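Local atomic coordinates of aldehyde dehydrogenase family protein (Pseudomonas syringae pv. tomato, PDB entry 6X9L), a protein that catalyses the oxidation of long-chain aliphatic aldehydes such as octanal, probably using NAD+ as the electron acceptor. Residues A[230-235]-A[465-470]; A[123-128]-A[450-455]; A[133-138]-A[471-476]. The protein carries 1 engineered substitution. All blocks are in the same frame, centred on the assembly; numbering follows the deposited sequence.

Interaction 1 (A[230-235]-A[465-470]). With NAD (nicotinamide-adenine-dinucleotide), chain D.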
loop_
_atom_site.group_PDB
_atom_site.type_symbol
_atom_site.label_atom_id
_atom_site.label_comp_id
_atom_site.label_asym_id
_atom_site.label_seq_id
_atom_site.Cartn_x
_atom_site.Cartn_y
_atom_site.Cartn_z
ATOM N N MET A 230 1.323 6.574 -9.128
ATOM C CA MET A 230 1.834 6.311 -7.802
ATOM C C MET A 230 2.462 7.588 -7.278
ATOM O O MET A 230 2.968 8.397 -8.056
ATOM C CB MET A 230 2.865 5.187 -7.798
ATOM C CG MET A 230 3.803 5.277 -6.617
ATOM S SD MET A 230 5.003 3.962 -6.574
ATOM C CE MET A 230 6.006 4.566 -5.222
ATOM N N ILE A 231 2.407 7.762 -5.957
ATOM C CA ILE A 231 3.054 8.871 -5.269
ATOM C C ILE A 231 3.768 8.324 -4.031
ATOM O O ILE A 231 3.230 7.481 -3.302
ATOM C CB ILE A 231 2.064 10.005 -4.884
ATOM C CG1 ILE A 231 2.832 11.195 -4.296
ATOM C CG2 ILE A 231 1.025 9.531 -3.865
ATOM C CD1 ILE A 231 2.107 12.527 -4.418
ATOM N N SER A 232 4.998 8.783 -3.828
ATOM C CA SER A 232 5.818 8.403 -2.690
ATOM C C SER A 232 6.269 9.677 -1.986
ATOM O O SER A 232 6.809 10.590 -2.625
ATOM C CB SER A 232 7.035 7.569 -3.125
ATOM O OG SER A 232 7.800 7.184 -1.997
ATOM N N ILE A 233 6.031 9.749 -0.684
ATOM C CA ILE A 233 6.360 10.936 0.085
ATOM C C ILE A 233 7.126 10.530 1.334
ATOM O O ILE A 233 6.715 9.615 2.061
ATOM C CB ILE A 233 5.120 11.759 0.484
ATOM C CG1 ILE A 233 5.571 12.937 1.356
ATOM C CG2 ILE A 233 4.077 10.878 1.197
ATOM C CD1 ILE A 233 4.568 14.063 1.494
ATOM N N THR A 234 8.238 11.226 1.568
ATOM C CA THR A 234 8.990 11.222 2.812
ATOM C C THR A 234 8.844 12.601 3.453
ATOM O O THR A 234 9.348 13.594 2.917
ATOM C CB THR A 234 10.445 10.890 2.529
ATOM O OG1 THR A 234 10.508 9.557 1.998
ATOM C CG2 THR A 234 11.286 11.020 3.790
ATOM N N GLY A 235 8.148 12.662 4.583
ATOM C CA GLY A 235 7.873 13.939 5.220
ATOM C C GLY A 235 7.118 13.773 6.528
ATOM O O GLY A 235 7.170 12.717 7.171
ATOM N N GLY A 465 4.771 1.023 3.239
ATOM C CA GLY A 465 5.773 0.646 2.263
ATOM C C GLY A 465 7.179 0.585 2.853
ATOM O O GLY A 465 7.424 0.912 4.016
ATOM N N ARG A 466 8.122 0.149 2.006
ATOM C CA ARG A 466 9.537 0.015 2.347
ATOM C C ARG A 466 10.417 0.619 1.252
ATOM O O ARG A 466 10.107 0.544 0.055
ATOM C CB ARG A 466 9.946 -1.452 2.538
ATOM C CG ARG A 466 9.437 -2.069 3.816
ATOM C CD ARG A 466 9.850 -1.271 5.029
ATOM N NE ARG A 466 9.355 -1.867 6.264
ATOM C CZ ARG A 466 8.155 -1.615 6.785
ATOM N NH1 ARG A 466 7.328 -0.769 6.168
ATOM N NH2 ARG A 466 7.783 -2.203 7.922
ATOM N N GLU A 467 11.532 1.204 1.677
ATOM C CA GLU A 467 12.556 1.705 0.775
ATOM C C GLU A 467 13.862 0.953 1.029
ATOM O O GLU A 467 13.976 0.150 1.967
ATOM C CB GLU A 467 12.737 3.234 0.927
ATOM C CG GLU A 467 11.481 4.056 0.535
ATOM C CD GLU A 467 11.689 5.583 0.466
ATOM O OE1 GLU A 467 12.574 6.111 1.168
ATOM O OE2 GLU A 467 10.947 6.256 -0.297
ATOM N N TYR A 468 14.840 1.218 0.154
ATOM C CA TYR A 468 16.166 0.593 0.151
ATOM C C TYR A 468 16.118 -0.801 -0.473
ATOM O O TYR A 468 15.117 -1.508 -0.341
ATOM C CB TYR A 468 16.762 0.474 1.558
ATOM C CG TYR A 468 16.828 1.731 2.425
ATOM C CD1 TYR A 468 16.110 2.889 2.115
ATOM C CD2 TYR A 468 17.607 1.741 3.580
ATOM C CE1 TYR A 468 16.176 4.021 2.938
ATOM C CE2 TYR A 468 17.676 2.858 4.398
ATOM C CZ TYR A 468 16.966 3.996 4.075
ATOM O OH TYR A 468 17.057 5.095 4.909
ATOM N N GLY A 469 17.184 -1.204 -1.157
ATOM C CA GLY A 469 17.311 -2.557 -1.664
ATOM C C GLY A 469 16.158 -3.100 -2.495
ATOM O O GLY A 469 15.341 -2.342 -3.031
ATOM N N VAL A 470 16.079 -4.439 -2.581
ATOM C CA VAL A 470 15.069 -5.073 -3.422
ATOM C C VAL A 470 13.655 -4.676 -2.980
ATOM O O VAL A 470 12.778 -4.458 -3.818
ATOM C CB VAL A 470 15.268 -6.601 -3.428
ATOM C CG1 VAL A 470 15.214 -7.143 -2.030
ATOM C CG2 VAL A 470 14.203 -7.289 -4.282
HETATM P PA NAD D . 7.081 18.017 5.698
HETATM O O1A NAD D . 6.096 16.940 5.986
HETATM O O2A NAD D . 6.700 19.332 6.258
HETATM O O5B NAD D . 7.362 18.142 4.109
HETATM C C5B NAD D . 7.818 17.035 3.354
HETATM C C4B NAD D . 7.585 17.284 1.857
HETATM O O4B NAD D . 6.198 17.417 1.626
HETATM C C3B NAD D . 8.202 18.583 1.357
HETATM O O3B NAD D . 8.665 18.367 0.030
HETATM C C2B NAD D . 7.043 19.565 1.342
HETATM O O2B NAD D . 7.179 20.572 0.362
HETATM C C1B NAD D . 5.921 18.642 0.956
HETATM N N9A NAD D . 4.611 19.058 1.437
HETATM C C8A NAD D . 4.292 19.806 2.551
HETATM N N7A NAD D . 2.940 19.869 2.616
HETATM C C5A NAD D . 2.415 19.182 1.574
HETATM C C6A NAD D . 1.114 18.928 1.169
HETATM N N6A NAD D . 0.093 19.271 1.953
HETATM N N1A NAD D . 0.904 18.158 0.045
HETATM C C2A NAD D . 1.961 17.648 -0.672
HETATM N N3A NAD D . 3.256 17.900 -0.268
HETATM C C4A NAD D . 3.461 18.659 0.834
HETATM O O3 NAD D . 8.530 17.485 6.159
HETATM P PN NAD D . 9.486 18.041 7.327
HETATM O O1N NAD D . 8.805 17.890 8.636
HETATM O O2N NAD D . 10.031 19.353 6.937
HETATM O O5D NAD D . 10.588 16.854 7.116
HETATM C C5D NAD D . 11.060 16.143 8.235
HETATM C C4D NAD D . 10.113 14.972 8.507
HETATM O O4D NAD D . 10.341 13.941 7.562
HETATM C C3D NAD D . 10.377 14.375 9.876
HETATM O O3D NAD D . 9.160 13.928 10.420
HETATM C C2D NAD D . 11.203 13.161 9.540
HETATM O O2D NAD D . 11.129 12.163 10.535
HETATM C C1D NAD D . 10.562 12.716 8.229
HETATM N N1N NAD D . 11.494 11.800 7.560
HETATM C C2N NAD D . 11.158 10.482 7.423
HETATM C C3N NAD D . 12.050 9.593 6.839
HETATM C C7N NAD D . 11.737 8.137 6.683
HETATM O O7N NAD D . 12.561 7.405 5.812
HETATM N N7N NAD D . 10.735 7.556 7.350
HETATM C C4N NAD D . 13.289 10.045 6.400
HETATM C C5N NAD D . 13.622 11.383 6.555
HETATM C C6N NAD D . 12.718 12.256 7.149
#
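Glu467 presents the oxygen edge of its carboxylate to Ser232 OG, with Thr234 OG1 above the carboxylate plane, while the flat nicotinamide ring of NAD takes the methyl of Thr234 against one face, with CG2 3.4 Å from C4N. Within 465-470 the guanidinium of Arg466 meets Gly465 O at its edge, NH1 lying 2.7 Å from that oxygen but tilted out of the carbonyl plane. Across the segments the polar groups approach without bonding: Glu467 OE2 is 3.7 Å from Ser232 OG and 4.0 Å from Thr234 OG1. Lys168 bridges the gap, its NZ pairing with the carboxylate in a salt bridge and hydrogen-bonding both hydroxyls, so one ammonium group is the shared partner of both hydroxyls and of Glu467 OE2. The first torsion of Thr234 (chi1 -64°) divides its branches, setting OG1 beside the backbone N and CG2 anti to it; the hydroxyl thus serves the lysine and the methyl serves the coenzyme. On strand 230-234 the side chains alternate: Ser232 and Thr234 turn toward Glu467, whereas Ile233 turns away and brings CD1 to 3.7 Å from NAD O4B. Gly235, just beyond the strand, passes the pyrophosphate, its C 3.4 Å from O1A. A strand flanked by parallel neighbours and ending at the dinucleotide is typical of the Rossmann-type coenzyme-binding domain of aldehyde dehydrogenases.

Interaction 2 (A[123-128]-A[450-455])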
loop_
_atom_site.group_PDB
_atom_site.type_symbol
_atom_site.label_atom_id
_atom_site.label_comp_id
_atom_site.label_asym_id
_atom_site.label_seq_id
_atom_site.Cartn_x
_atom_site.Cartn_y
_atom_site.Cartn_z
ATOM N N VAL A 123 21.957 4.351 -5.209
ATOM C CA VAL A 123 22.091 4.256 -6.656
ATOM C C VAL A 123 22.879 3.006 -7.039
ATOM O O VAL A 123 22.533 2.305 -7.998
ATOM C CB VAL A 123 22.725 5.553 -7.188
ATOM C CG1 VAL A 123 22.941 5.509 -8.689
ATOM C CG2 VAL A 123 21.836 6.736 -6.792
ATOM N N ARG A 124 23.925 2.689 -6.277
ATOM C CA ARG A 124 24.710 1.495 -6.556
ATOM C C ARG A 124 23.851 0.241 -6.419
ATOM O O ARG A 124 23.868 -0.644 -7.292
ATOM C CB ARG A 124 25.914 1.447 -5.623
ATOM C CG ARG A 124 27.075 0.620 -6.129
ATOM C CD ARG A 124 27.291 -0.600 -5.266
ATOM N NE ARG A 124 27.212 -0.288 -3.841
ATOM C CZ ARG A 124 26.787 -1.150 -2.921
ATOM N NH1 ARG A 124 26.397 -2.370 -3.272
ATOM N NH2 ARG A 124 26.742 -0.790 -1.648
ATOM N N VAL A 125 23.057 0.178 -5.341
ATOM C CA VAL A 125 22.235 -0.991 -5.031
ATOM C C VAL A 125 21.203 -1.243 -6.127
ATOM O O VAL A 125 20.931 -2.398 -6.495
ATOM C CB VAL A 125 21.563 -0.807 -3.657
ATOM C CG1 VAL A 125 20.475 -1.845 -3.434
ATOM C CG2 VAL A 125 22.602 -0.865 -2.543
ATOM N N ALA A 126 20.593 -0.175 -6.651
ATOM C CA ALA A 126 19.625 -0.342 -7.732
ATOM C C ALA A 126 20.302 -0.771 -9.027
ATOM O O ALA A 126 19.705 -1.511 -9.818
ATOM C CB ALA A 126 18.825 0.949 -7.942
ATOM N N ARG A 127 21.549 -0.351 -9.248
ATOM C CA ARG A 127 22.265 -0.821 -10.419
ATOM C C ARG A 127 22.519 -2.322 -10.333
ATOM O O ARG A 127 22.095 -3.089 -11.205
ATOM C CB ARG A 127 23.580 -0.061 -10.575
ATOM C CG ARG A 127 24.465 -0.671 -11.660
ATOM C CD ARG A 127 25.886 -0.162 -11.579
ATOM N NE ARG A 127 26.627 -0.773 -10.484
ATOM C CZ ARG A 127 27.750 -0.264 -9.991
ATOM N NH1 ARG A 127 28.240 0.861 -10.503
ATOM N NH2 ARG A 127 28.384 -0.870 -8.991
ATOM N N ASP A 128 23.236 -2.755 -9.286
ATOM C CA ASP A 128 23.585 -4.164 -9.138
ATOM C C ASP A 128 22.351 -5.035 -9.170
ATOM O O ASP A 128 22.411 -6.202 -9.575
ATOM C CB ASP A 128 24.320 -4.400 -7.817
ATOM C CG ASP A 128 25.590 -3.589 -7.693
ATOM O OD1 ASP A 128 26.159 -3.182 -8.728
ATOM O OD2 ASP A 128 26.024 -3.373 -6.545
ATOM N N TRP A 450 25.472 0.876 8.924
ATOM C CA TRP A 450 24.330 1.041 8.041
ATOM C C TRP A 450 24.320 -0.033 6.951
ATOM O O TRP A 450 25.368 -0.455 6.460
ATOM C CB TRP A 450 24.389 2.455 7.470
ATOM C CG TRP A 450 23.314 2.828 6.548
ATOM C CD1 TRP A 450 22.029 3.175 6.868
ATOM C CD2 TRP A 450 23.430 2.960 5.126
ATOM N NE1 TRP A 450 21.330 3.477 5.719
ATOM C CE2 TRP A 450 22.169 3.359 4.638
ATOM C CE3 TRP A 450 24.473 2.769 4.220
ATOM C CZ2 TRP A 450 21.930 3.572 3.275
ATOM C CZ3 TRP A 450 24.238 2.975 2.879
ATOM C CH2 TRP A 450 22.981 3.372 2.416
ATOM N N ASN A 451 23.130 -0.495 6.586
ATOM C CA ASN A 451 22.986 -1.599 5.630
ATOM C C ASN A 451 22.101 -1.157 4.467
ATOM O O ASN A 451 20.866 -1.086 4.621
ATOM C CB ASN A 451 22.399 -2.833 6.325
ATOM C CG ASN A 451 22.234 -4.018 5.400
ATOM O OD1 ASN A 451 22.382 -3.904 4.193
ATOM N ND2 ASN A 451 21.896 -5.168 5.968
ATOM N N PRO A 452 22.664 -0.866 3.289
ATOM C CA PRO A 452 21.838 -0.350 2.188
ATOM C C PRO A 452 20.874 -1.364 1.590
ATOM O O PRO A 452 20.068 -0.978 0.735
ATOM C CB PRO A 452 22.876 0.094 1.151
ATOM C CG PRO A 452 24.101 -0.713 1.457
ATOM C CD PRO A 452 24.101 -0.872 2.953
ATOM N N MET A 453 20.923 -2.636 1.988
ATOM C CA MET A 453 19.981 -3.621 1.475
ATOM C C MET A 453 18.817 -3.875 2.413
ATOM O O MET A 453 17.850 -4.527 2.007
ATOM C CB MET A 453 20.688 -4.953 1.206
ATOM C CG MET A 453 21.817 -4.898 0.190
ATOM S SD MET A 453 21.237 -4.532 -1.473
ATOM C CE MET A 453 19.530 -5.076 -1.428
ATOM N N ALA A 454 18.890 -3.398 3.655
ATOM C CA ALA A 454 17.840 -3.687 4.625
ATOM C C ALA A 454 16.607 -2.857 4.308
ATOM O O ALA A 454 16.730 -1.655 4.026
ATOM C CB ALA A 454 18.311 -3.396 6.048
ATOM N N PRO A 455 15.415 -3.457 4.326
ATOM C CA PRO A 455 14.195 -2.670 4.129
ATOM C C PRO A 455 14.052 -1.632 5.237
ATOM O O PRO A 455 14.326 -1.904 6.414
ATOM C CB PRO A 455 13.071 -3.714 4.184
ATOM C CG PRO A 455 13.727 -5.047 4.243
ATOM C CD PRO A 455 15.139 -4.869 4.646
#
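Helical residue Val125 and loop residue Pro452 mark the nearest backbone approach, with CA atoms 7.3 Å apart. The helix is regular here, with Arg127 N bonded to Val123 O and Asp128 N to Arg124 O. The loop has no strand or helix but folds into a type I beta turn from Asn451 to Ala454, closed by Ala454 N to Asn451 O at 3.2 Å. An Asx turn overlaps it: Asn451 OD1 accepts from Met453 N at 2.9 Å, the donor standing well above the carbonyl plane. Pro452 and Met453, at the corners of this doubly braced turn, are the residues offered to the helix.

Val125 receives both, mainly one branch each. With CG1 anti to the backbone N (chi1 168°), that methyl meets Met453 SD at 3.4 Å, and CG2 lies 3.8 Å from Pro452 CB, the valine and proline side chains crossing at about a right angle. The methionine reaches the helix because its chain bends at chi2 (-67°) and again at chi3. Arg124 adds a looser van der Waals touch, its NH2 4.1 Å from Pro452 CG with the two side chains oblique to each other, while Val125 CG2 lies over one face of the Arg124 guanidinium, toward the rim. That group is held mainly by a salt bridge to Glu121, with a weaker one to Asp128; Arg127 grips Asp128 OD1 side-on through NE and NH2.

Trp450, at the start of the loop, packs on Leu118 and Glu121 and touches the bound octanal, whereas Asn451 hydrogen-bonds Thr142 of the second subunit. The contact therefore joins helix 117-129 to a loop running from the aldehyde pocket to the dimer interface of the aldehyde dehydrogenase fold.

Interaction 3 (A[133-138]-A[471-476])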
loop_
_atom_site.group_PDB
_atom_site.type_symbol
_atom_site.label_atom_id
_atom_site.label_comp_id
_atom_site.label_asym_id
_atom_site.label_seq_id
_atom_site.Cartn_x
_atom_site.Cartn_y
_atom_site.Cartn_z
ATOM N N TYR A 133 17.567 -9.579 -10.923
ATOM C CA TYR A 133 16.134 -9.562 -10.687
ATOM C C TYR A 133 15.379 -10.284 -11.797
ATOM O O TYR A 133 15.591 -10.023 -12.986
ATOM C CB TYR A 133 15.640 -8.120 -10.562
ATOM C CG TYR A 133 14.235 -8.083 -10.029
ATOM C CD1 TYR A 133 13.154 -8.220 -10.885
ATOM C CD2 TYR A 133 13.985 -7.976 -8.655
ATOM C CE1 TYR A 133 11.871 -8.226 -10.402
ATOM C CE2 TYR A 133 12.708 -7.981 -8.165
ATOM C CZ TYR A 133 11.655 -8.111 -9.047
ATOM O OH TYR A 133 10.362 -8.114 -8.602
ATOM N N ARG A 134 14.474 -11.176 -11.407
ATOM C CA ARG A 134 13.669 -11.939 -12.354
ATOM C C ARG A 134 12.338 -11.216 -12.528
ATOM O O ARG A 134 11.494 -11.233 -11.624
ATOM C CB ARG A 134 13.459 -13.374 -11.869
ATOM C CG ARG A 134 14.738 -14.174 -11.624
ATOM C CD ARG A 134 15.215 -14.920 -12.866
ATOM N NE ARG A 134 14.565 -16.224 -13.032
ATOM C CZ ARG A 134 13.727 -16.528 -14.021
ATOM N NH1 ARG A 134 13.429 -15.627 -14.952
ATOM N NH2 ARG A 134 13.187 -17.741 -14.087
ATOM N N PHE A 135 12.146 -10.581 -13.684
ATOM C CA PHE A 135 10.891 -9.878 -13.910
ATOM C C PHE A 135 9.754 -10.829 -14.259
ATOM O O PHE A 135 8.591 -10.510 -13.992
ATOM C CB PHE A 135 11.056 -8.818 -15.004
ATOM C CG PHE A 135 11.932 -7.660 -14.602
ATOM C CD1 PHE A 135 11.403 -6.580 -13.933
ATOM C CD2 PHE A 135 13.286 -7.647 -14.900
ATOM C CE1 PHE A 135 12.206 -5.501 -13.564
ATOM C CE2 PHE A 135 14.082 -6.575 -14.539
ATOM C CZ PHE A 135 13.542 -5.505 -13.870
ATOM N N GLN A 136 10.067 -11.994 -14.812
ATOM C CA GLN A 136 9.083 -13.029 -15.075
ATOM C C GLN A 136 9.442 -14.305 -14.329
ATOM O O GLN A 136 10.618 -14.647 -14.183
ATOM C CB GLN A 136 8.983 -13.331 -16.560
ATOM C CG GLN A 136 8.026 -14.445 -16.881
ATOM C CD GLN A 136 8.100 -14.833 -18.324
ATOM O OE1 GLN A 136 7.167 -14.595 -19.102
ATOM N NE2 GLN A 136 9.220 -15.436 -18.708
ATOM N N THR A 137 8.408 -15.008 -13.876
ATOM C CA THR A 137 8.511 -16.283 -13.171
ATOM C C THR A 137 7.402 -17.186 -13.685
ATOM O O THR A 137 6.302 -16.712 -13.984
ATOM C CB THR A 137 8.374 -16.099 -11.658
ATOM O OG1 THR A 137 9.442 -15.281 -11.191
ATOM C CG2 THR A 137 8.421 -17.421 -10.937
ATOM N N VAL A 138 7.678 -18.478 -13.789
ATOM C CA VAL A 138 6.721 -19.412 -14.359
ATOM C C VAL A 138 6.494 -20.518 -13.338
ATOM O O VAL A 138 7.423 -21.264 -13.004
ATOM C CB VAL A 138 7.204 -19.961 -15.707
ATOM C CG1 VAL A 138 6.210 -20.938 -16.283
ATOM C CG2 VAL A 138 7.449 -18.789 -16.668
ATOM N N HIS A 471 13.406 -4.597 -1.663
ATOM C CA HIS A 471 12.077 -4.213 -1.183
ATOM C C HIS A 471 11.648 -2.869 -1.748
ATOM O O HIS A 471 10.539 -2.730 -2.283
ATOM C CB HIS A 471 12.057 -4.158 0.338
ATOM C CG HIS A 471 12.088 -5.501 0.980
ATOM N ND1 HIS A 471 13.228 -6.279 1.020
ATOM C CD2 HIS A 471 11.116 -6.218 1.591
ATOM C CE1 HIS A 471 12.960 -7.411 1.644
ATOM N NE2 HIS A 471 11.685 -7.400 1.995
ATOM N N GLY A 472 12.508 -1.856 -1.607
ATOM C CA GLY A 472 12.198 -0.546 -2.153
ATOM C C GLY A 472 11.989 -0.575 -3.650
ATOM O O GLY A 472 11.153 0.160 -4.181
ATOM N N PHE A 473 12.733 -1.432 -4.344
ATOM C CA PHE A 473 12.584 -1.582 -5.786
ATOM C C PHE A 473 11.197 -2.121 -6.150
ATOM O O PHE A 473 10.582 -1.684 -7.138
ATOM C CB PHE A 473 13.707 -2.503 -6.279
ATOM C CG PHE A 473 13.643 -2.862 -7.732
ATOM C CD1 PHE A 473 13.977 -1.935 -8.708
ATOM C CD2 PHE A 473 13.307 -4.149 -8.116
ATOM C CE1 PHE A 473 13.944 -2.277 -10.040
ATOM C CE2 PHE A 473 13.273 -4.502 -9.450
ATOM C CZ PHE A 473 13.592 -3.565 -10.414
ATOM N N GLU A 474 10.673 -3.048 -5.344
ATOM C CA GLU A 474 9.384 -3.657 -5.656
ATOM C C GLU A 474 8.202 -2.721 -5.399
ATOM O O GLU A 474 7.122 -2.959 -5.948
ATOM C CB GLU A 474 9.239 -4.968 -4.882
ATOM C CG GLU A 474 10.253 -6.028 -5.344
ATOM C CD GLU A 474 9.999 -7.417 -4.774
ATOM O OE1 GLU A 474 9.554 -7.528 -3.610
ATOM O OE2 GLU A 474 10.257 -8.404 -5.497
ATOM N N GLU A 475 8.391 -1.647 -4.621
ATOM C CA GLU A 475 7.350 -0.640 -4.474
ATOM C C GLU A 475 7.003 0.042 -5.791
ATOM O O GLU A 475 5.936 0.650 -5.894
ATOM C CB GLU A 475 7.778 0.415 -3.461
ATOM C CG GLU A 475 8.054 -0.146 -2.096
ATOM C CD GLU A 475 6.783 -0.515 -1.345
ATOM O OE1 GLU A 475 5.726 0.071 -1.659
ATOM O OE2 GLU A 475 6.852 -1.383 -0.438
ATOM N N TYR A 476 7.868 -0.039 -6.798
ATOM C CA TYR A 476 7.593 0.589 -8.081
ATOM C C TYR A 476 7.177 -0.407 -9.156
ATOM O O TYR A 476 7.058 -0.025 -10.326
ATOM C CB TYR A 476 8.809 1.393 -8.537
ATOM C CG TYR A 476 9.100 2.542 -7.606
ATOM C CD1 TYR A 476 8.507 3.785 -7.800
ATOM C CD2 TYR A 476 9.928 2.375 -6.506
ATOM C CE1 TYR A 476 8.753 4.828 -6.936
ATOM C CE2 TYR A 476 10.187 3.413 -5.649
ATOM C CZ TYR A 476 9.597 4.640 -5.861
ATOM O OH TYR A 476 9.855 5.686 -5.001
#
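Phe473 drives one ring edge into the face of Tyr133 in a T-shaped stack, with centroids 5.0 Å apart and planes at 71°. Its CE2 stands over the centre of the tyrosine ring, 3.6 Å from CD2. The same phenylalanine meets Phe135 with its far corner, CZ lying 3.9 Å from Phe135 CE1, and Phe135 in turn sets a face over Tyr133 CD1, so the three rings touch one another. At the edge of the tyrosine, OH donates to Glu474 OE2 at 3.1 Å, on the anti side of a carboxylate turned almost perpendicular to the ring.

This places a short helix, 469-474, against the chain leading into strand 136-138, which pairs antiparallel with strand 143-155, consistent with the beta-stranded oligomerisation element of aldehyde dehydrogenases. Tyr133 extends toward the helix because CG is anti to its backbone N (chi1 -168°), and Phe473 does the same from the other side (chi1 175°).

Farther out, Arg146 on strand 143-155 packs against Tyr133, makes a long, weak ion pair with Glu474, and shares backbone hydrogen bonding with Phe135. Ala174 and Ala175 back Phe473.

From the N terminus, helix 117-129 opens the first loop, which interaction 2 closes 322 residues later on the loop before strand 463-464. Segment 133-138 starts a second, longer loop, closed by interaction 3 at 471-476. Interaction 1, which joins 465-470 to strand 230-234, nests inside that loop, while interaction 2 crosses both others. The 465-476 region, with helix 469-474, bears on two places of one sheet: strand 230-234 through Glu467, and the chain entering strand 136-138 through Phe473 and Glu474. Interaction 2 touches both others: Gly469 CA lies 3.4 Å from Met453 CE, and Pro455 CG 3.5 Å from His471 ND1. Arg466 N probably hydrogen-bonds Glu475 OE2, joining interactions 1 and 3.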